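Local coordinates for protein ORF48 (Lactococcus phage TP901-1, PDB 3U6X) that probably acts as the baseplate upper protein of the phage, its immunoglobulin-like domain helping to build the host-attachment organelle, at residues V[6-11]-V[55-60]. Sequence-based numbering, arbitrary orientation.
Sequences LEHDSE and QKVYVE
One face of the buried His8 imidazole lies under the backbone of Gln55, whose CA stands 3.7 Å from the ring centroid in a CH-pi contact. At the ring's edge, in its plane, the backbone N-H of Ser10 donates to ND1 over 3.1 Å, which would help set the ring's rotation and ties the loop after the strand back to it. With chi1 at 62°, CG sits between the backbone N and the carbonyl carbon, and the ring swings back toward the partner strand, where CD2 meets Val57 CG2. The amide of Gln55 is held more loosely: NE2 makes a weak bond to Glu11 OE1, while the other oxygen of Glu11 pairs with Arg54.

Strands 3-8 and 56-60 run antiparallel. Leu6 and Val57 form a hydrogen-bonded pair, Leu6 N reaching Val57 O at 3.0 Å and Val57 N returning to Leu6 O. Beyond it the regular pairing ends: His8 N reaches Gln55 O from above the carbonyl plane, while Gln55 N turns to a water. Leu6 CD1 rests against Val59 CG2 (4.0 Å), with Phe90 packing on both; branched aliphatics suit this buried side. On the other face Lys56 bends to bring NZ 3.3 Å from Glu7 OE1, a weakly bonded salt bridge. Tyr101 OH also bonds to that oxygen; with the Lys56 ammonium nearby, the carboxylate is likely to stay ionised. Histidine suits its place as an acceptor at ND1, consistent with a proton on NE2 if the ring is neutral.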
loop_
_atom_site.group_PDB
_atom_site.type_symbol
_atom_site.label_atom_id
_atom_site.label_comp_id
_atom_site.label_asym_id
_atom_site.label_seq_id
_atom_site.Cartn_x
_atom_site.Cartn_y
_atom_site.Cartn_z
ATOM N N LEU V 6 38.528 -34.951 -18.704
ATOM C CA LEU V 6 37.495 -33.969 -18.979
ATOM C C LEU V 6 37.994 -32.602 -18.577
ATOM O O LEU V 6 38.234 -32.341 -17.392
ATOM C CB LEU V 6 36.184 -34.278 -18.259
ATOM C CG LEU V 6 35.532 -35.634 -18.496
ATOM C CD1 LEU V 6 34.394 -35.840 -17.506
ATOM C CD2 LEU V 6 35.013 -35.765 -19.928
ATOM N N GLU V 7 38.198 -31.739 -19.582
ATOM C CA GLU V 7 38.620 -30.360 -19.364
ATOM C C GLU V 7 37.357 -29.582 -19.051
ATOM O O GLU V 7 36.313 -29.856 -19.643
ATOM C CB GLU V 7 39.367 -29.803 -20.590
ATOM C CG GLU V 7 40.804 -30.306 -20.704
ATOM C CD GLU V 7 41.692 -29.722 -21.795
ATOM O OE1 GLU V 7 42.794 -30.278 -22.008
ATOM O OE2 GLU V 7 41.301 -28.712 -22.428
ATOM N N HIS V 8 37.404 -28.682 -18.067
ATOM C CA HIS V 8 36.203 -27.931 -17.668
ATOM C C HIS V 8 36.402 -26.443 -17.338
ATOM O O HIS V 8 37.525 -25.959 -17.338
ATOM C CB HIS V 8 35.481 -28.654 -16.529
ATOM C CG HIS V 8 36.290 -28.789 -15.284
ATOM N ND1 HIS V 8 36.293 -27.803 -14.322
ATOM C CD2 HIS V 8 37.112 -29.781 -14.891
ATOM C CE1 HIS V 8 37.126 -28.214 -13.377
ATOM N NE2 HIS V 8 37.634 -29.400 -13.668
ATOM N N ASP V 9 35.305 -25.713 -17.076
ATOM C CA ASP V 9 35.351 -24.267 -16.795
ATOM C C ASP V 9 35.427 -23.863 -15.316
ATOM O O ASP V 9 35.532 -22.669 -15.023
ATOM C CB ASP V 9 34.188 -23.536 -17.489
ATOM C CG ASP V 9 32.772 -23.951 -17.095
ATOM O OD1 ASP V 9 31.812 -23.505 -17.775
ATOM O OD2 ASP V 9 32.617 -24.701 -16.095
ATOM N N SER V 10 35.344 -24.835 -14.394
ATOM C CA SER V 10 35.387 -24.564 -12.957
ATOM C C SER V 10 36.803 -24.448 -12.409
ATOM O O SER V 10 37.737 -25.089 -12.878
ATOM C CB SER V 10 34.645 -25.641 -12.181
ATOM O OG SER V 10 34.600 -25.359 -10.791
ATOM N N GLU V 11 36.940 -23.652 -11.368
ATOM C CA GLU V 11 38.177 -23.414 -10.638
ATOM C C GLU V 11 38.235 -24.387 -9.450
ATOM O O GLU V 11 39.117 -24.278 -8.599
ATOM C CB GLU V 11 38.135 -21.967 -10.116
ATOM C CG GLU V 11 39.348 -21.124 -10.444
ATOM C CD GLU V 11 39.963 -21.245 -11.825
ATOM O OE1 GLU V 11 39.274 -20.982 -12.843
ATOM O OE2 GLU V 11 41.175 -21.546 -11.875
ATOM N N GLN V 55 41.075 -27.157 -13.849
ATOM C CA GLN V 55 40.189 -27.337 -15.018
ATOM C C GLN V 55 40.339 -28.662 -15.768
ATOM O O GLN V 55 40.081 -28.723 -16.973
ATOM C CB GLN V 55 40.280 -26.135 -15.969
ATOM C CG GLN V 55 39.937 -24.813 -15.288
ATOM C CD GLN V 55 39.967 -23.621 -16.209
ATOM O OE1 GLN V 55 40.483 -23.663 -17.334
ATOM N NE2 GLN V 55 39.409 -22.522 -15.738
ATOM N N LYS V 56 40.727 -29.726 -15.036
ATOM C CA LYS V 56 40.944 -31.068 -15.582
ATOM C C LYS V 56 40.520 -32.114 -14.564
ATOM O O LYS V 56 40.982 -32.080 -13.420
ATOM C CB LYS V 56 42.438 -31.262 -15.911
ATOM C CG LYS V 56 42.759 -31.388 -17.396
ATOM C CD LYS V 56 44.276 -31.283 -17.687
ATOM C CE LYS V 56 44.739 -29.854 -17.908
ATOM N NZ LYS V 56 44.406 -29.363 -19.275
ATOM N N VAL V 57 39.641 -33.042 -14.980
ATOM C CA VAL V 57 39.205 -34.169 -14.163
ATOM C C VAL V 57 39.786 -35.414 -14.825
ATOM O O VAL V 57 39.586 -35.629 -16.022
ATOM C CB VAL V 57 37.655 -34.306 -14.047
ATOM C CG1 VAL V 57 37.281 -35.323 -12.981
ATOM C CG2 VAL V 57 37.002 -32.981 -13.739
ATOM N N TYR V 58 40.467 -36.245 -14.044
ATOM C CA TYR V 58 40.956 -37.532 -14.518
ATOM C C TYR V 58 39.970 -38.592 -14.019
ATOM O O TYR V 58 39.795 -38.735 -12.815
ATOM C CB TYR V 58 42.384 -37.785 -14.042
ATOM C CG TYR V 58 43.328 -36.664 -14.412
ATOM C CD1 TYR V 58 43.855 -36.563 -15.698
ATOM C CD2 TYR V 58 43.718 -35.715 -13.469
ATOM C CE1 TYR V 58 44.710 -35.515 -16.048
ATOM C CE2 TYR V 58 44.583 -34.675 -13.803
ATOM C CZ TYR V 58 45.075 -34.578 -15.093
ATOM O OH TYR V 58 45.922 -33.548 -15.411
ATOM N N VAL V 59 39.237 -39.222 -14.947
ATOM C CA VAL V 59 38.197 -40.212 -14.680
ATOM C C VAL V 59 38.729 -41.604 -14.965
ATOM O O VAL V 59 38.964 -41.958 -16.121
ATOM C CB VAL V 59 36.916 -39.913 -15.501
ATOM C CG1 VAL V 59 35.782 -40.841 -15.101
ATOM C CG2 VAL V 59 36.484 -38.449 -15.347
ATOM N N GLU V 60 38.936 -42.380 -13.904
ATOM C CA GLU V 60 39.397 -43.763 -13.975
ATOM C C GLU V 60 38.199 -44.714 -13.806
ATOM O O GLU V 60 37.499 -44.626 -12.813
ATOM C CB GLU V 60 40.450 -44.029 -12.906
ATOM C CG GLU V 60 41.856 -44.095 -13.453
ATOM C CD GLU V 60 42.597 -45.359 -13.077
ATOM O OE1 GLU V 60 42.808 -46.202 -13.977
ATOM O OE2 GLU V 60 42.953 -45.515 -11.885
HETATM O O HOH W 1 40.208 -26.465 -10.894
#